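Local coordinates for plasmodesmata-located protein 5 (Arabidopsis thaliana, PDB 6GRE), which restricts cell-to-cell trafficking through plasmodesmata by regulating callose deposition during salicylic acid-triggered immune responses, at residues A[58-70]-A[101-113]. Numbering follows the deposited sequence. Where two conformers were deposited one is given.
With NA (sodium ion), chain K; NAG (2-acetamido-2-deoxy-beta-D-glucopyranose), chain C.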
ATOM      1  N   VAL A  58      -4.058  24.649   3.349  1.00 22.61           N
ATOM      2  CA  VAL A  58      -4.153  24.299   1.919  1.00 20.97           C
ATOM      3  C   VAL A  58      -3.066  23.303   1.493  1.00 23.39           C
ATOM      4  O   VAL A  58      -3.094  22.795   0.375  1.00 21.90           O
ATOM      5  CB  VAL A  58      -4.062  25.565   1.038  1.00 21.34           C
ATOM      6  CG1 VAL A  58      -5.192  26.552   1.322  1.00 21.30           C
ATOM      7  CG2 VAL A  58      -2.710  26.217   1.150  1.00 21.35           C
ATOM      8  N   THR A  59      -2.065  23.086   2.342  1.00 22.38           N
ATOM      9  CA  THR A  59      -0.923  22.252   1.974  1.00 23.06           C
ATOM     10  C   THR A  59      -1.334  20.772   2.017  1.00 20.89           C
ATOM     11  O   THR A  59      -1.927  20.329   2.986  1.00 22.58           O
ATOM     12  CB  THR A  59       0.269  22.516   2.901  1.00 24.31           C
ATOM     13  OG1 THR A  59       0.703  23.863   2.668  1.00 23.27           O
ATOM     14  CG2 THR A  59       1.441  21.598   2.640  1.00 26.15           C
ATOM     15  N   VAL A  60      -0.963  20.056   0.960  1.00 21.21           N
ATOM     16  CA  VAL A  60      -1.260  18.611   0.797  0.60 20.44           C
ATOM     17  C   VAL A  60       0.059  17.850   0.740  1.00 18.93           C
ATOM     18  O   VAL A  60       0.982  18.258   0.115  1.00 18.90           O
ATOM     19  CB  VAL A  60      -2.053  18.274  -0.479  0.60 20.20           C
ATOM     20  CG1 VAL A  60      -2.731  16.901  -0.320  0.60 18.53           C
ATOM     21  CG2 VAL A  60      -3.034  19.356  -0.886  0.60 23.27           C
ATOM     22  N   TYR A  61       0.067  16.676   1.375  1.00 18.57           N
ATOM     23  CA  TYR A  61       1.201  15.783   1.428  1.00 19.72           C
ATOM     24  C   TYR A  61       0.749  14.439   0.867  1.00 17.29           C
ATOM     25  O   TYR A  61      -0.306  13.953   1.227  1.00 19.14           O
ATOM     26  CB  TYR A  61       1.674  15.588   2.868  1.00 20.47           C
ATOM     27  CG  TYR A  61       2.036  16.869   3.585  1.00 21.26           C
ATOM     28  CD1 TYR A  61       1.055  17.631   4.195  1.00 22.93           C
ATOM     29  CD2 TYR A  61       3.347  17.304   3.656  1.00 23.68           C
ATOM     30  CE1 TYR A  61       1.369  18.809   4.855  1.00 24.07           C
ATOM     31  CE2 TYR A  61       3.680  18.480   4.316  1.00 25.15           C
ATOM     32  CZ  TYR A  61       2.682  19.230   4.915  1.00 25.46           C
ATOM     33  OH  TYR A  61       3.010  20.403   5.550  1.00 28.15           O
ATOM     34  N   GLY A  62       1.596  13.838   0.041  1.00 17.14           N
ATOM     35  CA  GLY A  62       1.189  12.554  -0.495  1.00 18.28           C
ATOM     36  C   GLY A  62       2.343  11.710  -0.960  1.00 19.11           C
ATOM     37  O   GLY A  62       3.480  12.169  -1.155  1.00 19.12           O
ATOM     38  N   ILE A  63       2.005  10.432  -1.171  1.00 17.31           N
ATOM     39  CA  ILE A  63       2.894   9.493  -1.819  1.00 18.32           C
ATOM     40  C   ILE A  63       2.106   8.660  -2.828  1.00 16.46           C
ATOM     41  O   ILE A  63       0.879   8.502  -2.706  1.00 17.13           O
ATOM     42  CB  ILE A  63       3.581   8.554  -0.799  1.00 17.29           C
ATOM     43  CG1 ILE A  63       2.573   7.601  -0.141  1.00 17.22           C
ATOM     44  CG2 ILE A  63       4.369   9.336   0.235  1.00 18.22           C
ATOM     45  CD1 ILE A  63       3.192   6.456   0.639  1.00 18.48           C
ATOM     46  N   TYR A  64       2.836   8.074  -3.772  1.00 17.36           N
ATOM     47  CA  TYR A  64       2.352   6.849  -4.403  1.00 17.80           C
ATOM     48  C   TYR A  64       3.438   5.790  -4.290  1.00 17.24           C
ATOM     49  O   TYR A  64       4.612   6.089  -4.083  1.00 18.05           O
ATOM     50  CB  TYR A  64       2.016   7.040  -5.878  1.00 17.37           C
ATOM     51  CG  TYR A  64       3.232   7.235  -6.734  1.00 19.86           C
ATOM     52  CD1 TYR A  64       3.780   8.501  -6.887  1.00 22.26           C
ATOM     53  CD2 TYR A  64       3.851   6.179  -7.386  1.00 18.86           C
ATOM     54  CE1 TYR A  64       4.919   8.707  -7.644  1.00 23.19           C
ATOM     55  CE2 TYR A  64       4.990   6.372  -8.150  1.00 21.24           C
ATOM     56  CZ  TYR A  64       5.534   7.643  -8.277  1.00 22.87           C
ATOM     57  OH  TYR A  64       6.647   7.863  -9.039  1.00 24.58           O
ATOM     58  N   GLN A  65       3.030   4.529  -4.410  1.00 17.40           N
ATOM     59  CA  GLN A  65       3.974   3.454  -4.428  0.70 17.96           C
ATOM     60  C   GLN A  65       3.432   2.292  -5.245  1.00 16.91           C
ATOM     61  O   GLN A  65       2.345   1.807  -5.005  1.00 18.35           O
ATOM     62  CB  GLN A  65       4.249   2.929  -3.032  0.70 17.73           C
ATOM     63  CG  GLN A  65       5.348   1.875  -3.027  0.70 17.55           C
ATOM     64  CD  GLN A  65       5.799   1.612  -1.618  0.70 17.83           C
ATOM     65  OE1 GLN A  65       6.568   0.684  -1.345  0.70 20.34           O
ATOM     66  NE2 GLN A  65       5.349   2.459  -0.711  0.70 16.78           N
ATOM     67  N   CYS A  66       4.238   1.896  -6.227  1.00 17.86           N
ATOM     68  CA  CYS A  66       3.956   0.721  -7.051  1.00 19.08           C
ATOM     69  C   CYS A  66       4.696  -0.486  -6.476  1.00 18.53           C
ATOM     70  O   CYS A  66       5.744  -0.340  -5.861  1.00 18.17           O
ATOM     71  CB  CYS A  66       4.401   0.963  -8.488  1.00 20.98           C
ATOM     72  SG  CYS A  66       3.346   2.195  -9.302  1.00 24.07           S
ATOM     73  N   ARG A  67       4.154  -1.670  -6.765  1.00 20.12           N
ATOM     74  CA  ARG A  67       4.835  -2.926  -6.497  1.00 20.95           C
ATOM     75  C   ARG A  67       6.274  -2.806  -7.022  1.00 22.15           C
ATOM     76  O   ARG A  67       6.509  -2.241  -8.105  1.00 22.62           O
ATOM     77  CB  ARG A  67       4.035  -4.049  -7.166  1.00 24.91           C
ATOM     78  CG  ARG A  67       3.707  -5.253  -6.301  1.00 27.57           C
ATOM     79  CD  ARG A  67       3.006  -6.298  -7.153  1.00 29.34           C
ATOM     80  NE  ARG A  67       3.879  -6.737  -8.236  1.00 31.70           N
ATOM     81  CZ  ARG A  67       3.482  -7.310  -9.366  1.00 33.13           C
ATOM     82  NH1 ARG A  67       2.195  -7.447  -9.638  1.00 34.08           N
ATOM     83  NH2 ARG A  67       4.394  -7.730 -10.227  1.00 33.61           N
ATOM     84  N   GLY A  68       7.238  -3.355  -6.278  1.00 21.24           N
ATOM     85  CA  GLY A  68       8.670  -3.093  -6.409  1.00 22.36           C
ATOM     86  C   GLY A  68       9.316  -3.633  -7.680  1.00 24.59           C
ATOM     87  O   GLY A  68      10.443  -3.229  -8.018  1.00 26.21           O
ATOM     88  N   ASP A  69       8.586  -4.458  -8.430  1.00 23.03           N
ATOM     89  CA  ASP A  69       9.107  -5.044  -9.659  1.00 27.36           C
ATOM     90  C   ASP A  69       8.322  -4.560 -10.887  1.00 29.20           C
ATOM     91  O   ASP A  69       8.534  -5.070 -11.990  1.00 32.09           O
ATOM     92  CB  ASP A  69       9.067  -6.567  -9.545  1.00 28.28           C
ATOM     93  CG  ASP A  69       7.689  -7.131  -9.236  1.00 30.15           C
ATOM     94  OD1 ASP A  69       6.760  -6.344  -8.935  1.00 29.33           O
ATOM     95  OD2 ASP A  69       7.554  -8.370  -9.254  1.00 35.79           O
ATOM     96  N   LEU A  70       7.410  -3.602 -10.719  1.00 28.67           N
ATOM     97  CA  LEU A  70       6.594  -3.108 -11.825  1.00 31.13           C
ATOM     98  C   LEU A  70       7.448  -2.255 -12.772  1.00 31.80           C
ATOM     99  O   LEU A  70       8.212  -1.408 -12.337  1.00 32.00           O
ATOM    100  CB  LEU A  70       5.462  -2.230 -11.283  1.00 32.37           C
ATOM    101  CG  LEU A  70       4.156  -2.883 -10.845  1.00 34.13           C
ATOM    102  CD1 LEU A  70       3.041  -1.854 -10.967  1.00 30.92           C
ATOM    103  CD2 LEU A  70       3.807  -4.137 -11.641  1.00 33.96           C
ATOM    104  N   GLU A 101      -4.089  -3.724  -6.100  1.00 19.22           N
ATOM    105  CA  GLU A 101      -3.201  -4.850  -6.077  1.00 21.37           C
ATOM    106  C   GLU A 101      -1.756  -4.399  -6.342  1.00 21.07           C
ATOM    107  O   GLU A 101      -0.843  -4.818  -5.628  1.00 23.20           O
ATOM    108  CB  GLU A 101      -3.663  -5.872  -7.112  1.00 24.69           C
ATOM    109  CG  GLU A 101      -2.905  -7.179  -7.060  1.00 28.82           C
ATOM    110  CD  GLU A 101      -3.195  -8.122  -5.901  1.00 32.81           C
ATOM    111  OE1 GLU A 101      -4.056  -7.806  -5.036  1.00 34.17           O
ATOM    112  OE2 GLU A 101      -2.571  -9.201  -5.884  1.00 37.01           O
ATOM    113  N   ASN A 102      -1.556  -3.526  -7.333  1.00 19.54           N
ATOM    114  CA  ASN A 102      -0.211  -3.245  -7.821  1.00 21.24           C
ATOM    115  C   ASN A 102       0.294  -1.844  -7.431  1.00 19.01           C
ATOM    116  O   ASN A 102       1.418  -1.505  -7.752  1.00 18.69           O
ATOM    117  CB  ASN A 102      -0.157  -3.393  -9.333  1.00 24.25           C
ATOM    118  CG  ASN A 102      -0.226  -4.849  -9.745  1.00 27.08           C
ATOM    119  OD1 ASN A 102      -0.039  -5.731  -8.914  1.00 29.61           O
ATOM    120  ND2 ASN A 102      -0.492  -5.081 -11.017  1.00 33.93           N
ATOM    121  N   CYS A 103      -0.493  -1.066  -6.705  1.00 17.60           N
ATOM    122  CA  CYS A 103      -0.038   0.284  -6.312  1.00 17.41           C
ATOM    123  C   CYS A 103      -0.945   0.840  -5.224  1.00 16.59           C
ATOM    124  O   CYS A 103      -2.038   0.339  -4.990  1.00 16.14           O
ATOM    125  CB  CYS A 103       0.019   1.275  -7.476  1.00 19.54           C
ATOM    126  SG  CYS A 103      -1.589   1.668  -8.198  1.00 22.18           S
ATOM    127  N   LEU A 104      -0.458   1.902  -4.559  1.00 15.46           N
ATOM    128  CA  LEU A 104      -1.284   2.700  -3.663  1.00 14.91           C
ATOM    129  C   LEU A 104      -1.046   4.185  -3.951  1.00 15.11           C
ATOM    130  O   LEU A 104       0.029   4.537  -4.451  1.00 16.86           O
ATOM    131  CB  LEU A 104      -0.974   2.370  -2.196  1.00 16.35           C
ATOM    132  CG  LEU A 104       0.440   2.693  -1.708  1.00 16.89           C
ATOM    133  CD1 LEU A 104       0.565   4.140  -1.186  1.00 18.13           C
ATOM    134  CD2 LEU A 104       0.889   1.703  -0.628  1.00 18.06           C
ATOM    135  N   ILE A 105      -2.029   5.005  -3.585  1.00 16.13           N
ATOM    136  CA  ILE A 105      -1.849   6.435  -3.449  1.00 15.89           C
ATOM    137  C   ILE A 105      -2.360   6.852  -2.075  1.00 16.20           C
ATOM    138  O   ILE A 105      -3.275   6.232  -1.523  1.00 17.48           O
ATOM    139  CB  ILE A 105      -2.537   7.202  -4.594  1.00 17.31           C
ATOM    140  CG1 ILE A 105      -4.039   6.954  -4.640  1.00 18.74           C
ATOM    141  CG2 ILE A 105      -1.853   6.913  -5.909  1.00 17.20           C
ATOM    142  CD1 ILE A 105      -4.788   7.891  -5.578  1.00 20.46           C
ATOM    143  N   ARG A 106      -1.741   7.889  -1.504  1.00 16.21           N
ATOM    144  CA  ARG A 106      -2.098   8.309  -0.177  1.00 17.37           C
ATOM    145  C   ARG A 106      -1.817   9.804  -0.051  1.00 16.85           C
ATOM    146  O   ARG A 106      -0.748  10.261  -0.450  1.00 17.92           O
ATOM    147  CB  ARG A 106      -1.310   7.506   0.864  1.00 17.61           C
ATOM    148  CG  ARG A 106      -1.742   7.700   2.306  1.00 19.22           C
ATOM    149  CD  ARG A 106      -0.903   6.770   3.172  1.00 19.90           C
ATOM    150  NE  ARG A 106      -1.294   6.798   4.573  1.00 22.46           N
ATOM    151  CZ  ARG A 106      -1.079   5.810   5.423  1.00 22.85           C
ATOM    152  NH1 ARG A 106      -0.313   4.799   5.057  1.00 19.09           N
ATOM    153  NH2 ARG A 106      -1.645   5.833   6.622  1.00 26.77           N
ATOM    154  N   TYR A 107      -2.784  10.520   0.529  1.00 17.21           N
ATOM    155  CA  TYR A 107      -2.614  11.951   0.757  1.00 18.40           C
ATOM    156  C   TYR A 107      -3.291  12.350   2.063  1.00 18.70           C
ATOM    157  O   TYR A 107      -4.184  11.709   2.540  1.00 19.10           O
ATOM    158  CB  TYR A 107      -3.163  12.739  -0.429  1.00 18.74           C
ATOM    159  CG  TYR A 107      -4.605  12.473  -0.784  1.00 18.23           C
ATOM    160  CD1 TYR A 107      -5.644  13.143  -0.158  1.00 18.65           C
ATOM    161  CD2 TYR A 107      -4.930  11.597  -1.800  1.00 17.92           C
ATOM    162  CE1 TYR A 107      -6.964  12.904  -0.507  1.00 18.67           C
ATOM    163  CE2 TYR A 107      -6.235  11.353  -2.165  1.00 18.87           C
ATOM    164  CZ  TYR A 107      -7.260  12.036  -1.540  1.00 18.85           C
ATOM    165  OH  TYR A 107      -8.536  11.795  -1.947  1.00 20.30           O
ATOM    166  N   ASP A 108      -2.817  13.464   2.628  1.00 19.56           N
ATOM    167  CA  ASP A 108      -3.293  13.958   3.870  1.00 20.88           C
ATOM    168  C   ASP A 108      -2.893  15.431   3.966  1.00 19.45           C
ATOM    169  O   ASP A 108      -2.089  15.898   3.174  1.00 18.64           O
ATOM    170  CB  ASP A 108      -2.724  13.132   5.030  1.00 22.61           C
ATOM    171  CG  ASP A 108      -3.510  13.236   6.325  1.00 26.17           C
ATOM    172  OD1 ASP A 108      -4.532  13.938   6.351  1.00 23.87           O
ATOM    173  OD2 ASP A 108      -3.079  12.611   7.310  1.00 31.22           O
ATOM    174  N   ASN A 109      -3.468  16.113   4.968  1.00 20.94           N
ATOM    175  CA  ASN A 109      -3.236  17.552   5.191  1.00 22.27           C
ATOM    176  C   ASN A 109      -2.152  17.773   6.261  1.00 23.94           C
ATOM    177  O   ASN A 109      -1.990  18.856   6.774  1.00 24.70           O
ATOM    178  CB  ASN A 109      -4.554  18.259   5.529  1.00 23.24           C
ATOM    179  CG  ASN A 109      -5.048  17.984   6.929  1.00 27.19           C
ATOM    180  OD1 ASN A 109      -4.826  16.906   7.485  1.00 28.19           O
ATOM    181  ND2 ASN A 109      -5.710  18.966   7.517  1.00 29.63           N
ATOM    182  N   LYS A 110      -1.403  16.718   6.584  1.00 22.84           N
ATOM    183  CA  LYS A 110      -0.199  16.787   7.372  1.00 24.72           C
ATOM    184  C   LYS A 110       0.732  15.686   6.867  1.00 24.18           C
ATOM    185  O   LYS A 110       0.275  14.730   6.244  1.00 24.13           O
ATOM    186  CB  LYS A 110      -0.522  16.593   8.856  1.00 28.18           C
ATOM    187  CG  LYS A 110      -1.089  15.226   9.201  1.00 31.04           C
ATOM    188  CD  LYS A 110      -1.479  15.054  10.650  1.00 36.28           C
ATOM    189  CE  LYS A 110      -2.238  13.764  10.892  1.00 38.86           C
ATOM    190  NZ  LYS A 110      -3.455  13.665  10.044  1.00 40.56           N
ATOM    191  N   SER A 111       2.025  15.847   7.093  1.00 23.66           N
ATOM    192  CA  SER A 111       2.981  14.836   6.677  1.00 23.14           C
ATOM    193  C   SER A 111       2.760  13.556   7.490  1.00 22.23           C
ATOM    194  O   SER A 111       2.521  13.593   8.692  1.00 22.43           O
ATOM    195  CB  SER A 111       4.377  15.319   6.815  1.00 22.79           C
ATOM    196  OG  SER A 111       5.300  14.361   6.328  1.00 23.65           O
ATOM    197  N   PHE A 112       2.828  12.416   6.794  1.00 20.84           N
ATOM    198  CA  PHE A 112       2.842  11.095   7.439  1.00 19.34           C
ATOM    199  C   PHE A 112       4.164  10.383   7.124  1.00 19.41           C
ATOM    200  O   PHE A 112       4.296   9.206   7.459  1.00 18.12           O
ATOM    201  CB  PHE A 112       1.643  10.243   6.992  1.00 18.69           C
ATOM    202  CG  PHE A 112       1.447  10.178   5.496  1.00 20.05           C
ATOM    203  CD1 PHE A 112       2.169   9.302   4.704  1.00 20.25           C
ATOM    204  CD2 PHE A 112       0.537  11.018   4.871  1.00 20.86           C
ATOM    205  CE1 PHE A 112       2.001   9.267   3.326  1.00 20.00           C
ATOM    206  CE2 PHE A 112       0.361  10.983   3.497  1.00 21.02           C
ATOM    207  CZ  PHE A 112       1.089  10.099   2.719  1.00 21.63           C
ATOM    208  N   LEU A 113       5.146  11.060   6.509  1.00 18.98           N
ATOM    209  CA  LEU A 113       6.409  10.400   6.106  1.00 18.99           C
ATOM    210  C   LEU A 113       7.183   9.954   7.339  1.00 20.01           C
ATOM    211  O   LEU A 113       7.437  10.734   8.285  1.00 19.81           O
ATOM    212  CB  LEU A 113       7.297  11.310   5.262  1.00 21.02           C
ATOM    213  CG  LEU A 113       6.725  11.792   3.942  1.00 22.29           C
ATOM    214  CD1 LEU A 113       7.761  12.634   3.219  1.00 23.04           C
ATOM    215  CD2 LEU A 113       6.269  10.640   3.043  1.00 21.42           C
TER
HETATM  216 NA    NA K 308       6.588  -9.447  -7.843  1.00 38.39          NA
HETATM  217  C1  NAG C   1      -6.253  18.889   8.850  1.00 32.94           C
HETATM  218  C2  NAG C   1      -5.730  19.997   9.761  1.00 36.54           C
HETATM  219  C3  NAG C   1      -6.346  19.891  11.141  1.00 38.90           C
HETATM  220  C4  NAG C   1      -7.856  19.888  11.014  1.00 44.97           C
HETATM  221  C5  NAG C   1      -8.351  18.861   9.984  1.00 42.21           C
HETATM  222  C6  NAG C   1      -9.821  19.066   9.655  1.00 40.79           C
HETATM  223  C7  NAG C   1      -3.475  20.760   9.262  1.00 36.27           C
HETATM  224  C8  NAG C   1      -2.014  20.599   9.536  1.00 35.67           C
HETATM  225  N2  NAG C   1      -4.293  19.954   9.922  1.00 35.17           N
HETATM  226  O3  NAG C   1      -5.904  21.014  11.909  1.00 41.83           O
HETATM  227  O4  NAG C   1      -8.439  19.617  12.298  1.00 56.28           O
HETATM  228  O5  NAG C   1      -7.660  18.987   8.740  1.00 36.39           O
HETATM  229  O6  NAG C   1     -10.024  20.385   9.109  1.00 44.82           O
HETATM  230  O7  NAG C   1      -3.890  21.598   8.465  1.00 37.78           O
HETATM  231  O   HOH W   1      -2.295  21.487   5.354  1.00 31.71           O
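Strands 60-66 and 103-108 run antiparallel, their axes 4.6 Å apart at closest approach, and Tyr61 with Asp108, Ile63 with Arg106 and Gln65 with Leu104 are the hydrogen-bonded pairs. Between the first two, Gly62 and Tyr107 form a non-hydrogen-bonded pair, CA to CA 4.0 Å. Beyond Asp108 the chain, glycosylated at Asn109 ND2, folds back over the face that carries Tyr61 and Ile63. Ser111 N lies over the centre of the Tyr61 ring, 3.5 Å above its plane, and Ser111 CB adds a CH-pi contact. Phe112 then turns its rim to Ile63, CE1 meeting CG1 at 3.9 Å, while Arg106 CD lies over one face of the phenyl ring, offset toward its rim. Ile63 also reaches Leu113, CG2 to CD2 3.6 Å, and its CD1 meets Leu104 CD1. The other face carries Tyr64, Ile105 and Tyr107, the latter two packing on helix 72-90; Cys66 and Cys103 are tied to that helix by separate disulfides, to Cys75 and Cys78. Past the strand end, Arg67 bends at chi3 (61°) and donates NH1 to Asn102 OD1 at 2.9 Å, from above the amide plane. In a salt bridge its NE and NH2 both grip Asp69 OD1; OD2, weakly bonded by NH2, binds sodium at 2.0 Å, alongside Tyr154 of the second Gnk2-homologous domain. Two neighbouring inner strands of this DUF26 sheet thus combine an apolar, disulfide-braced core with polar ends; at one, Asn102 probably helps position the arginine, which would hold the sodium-binding carboxylate.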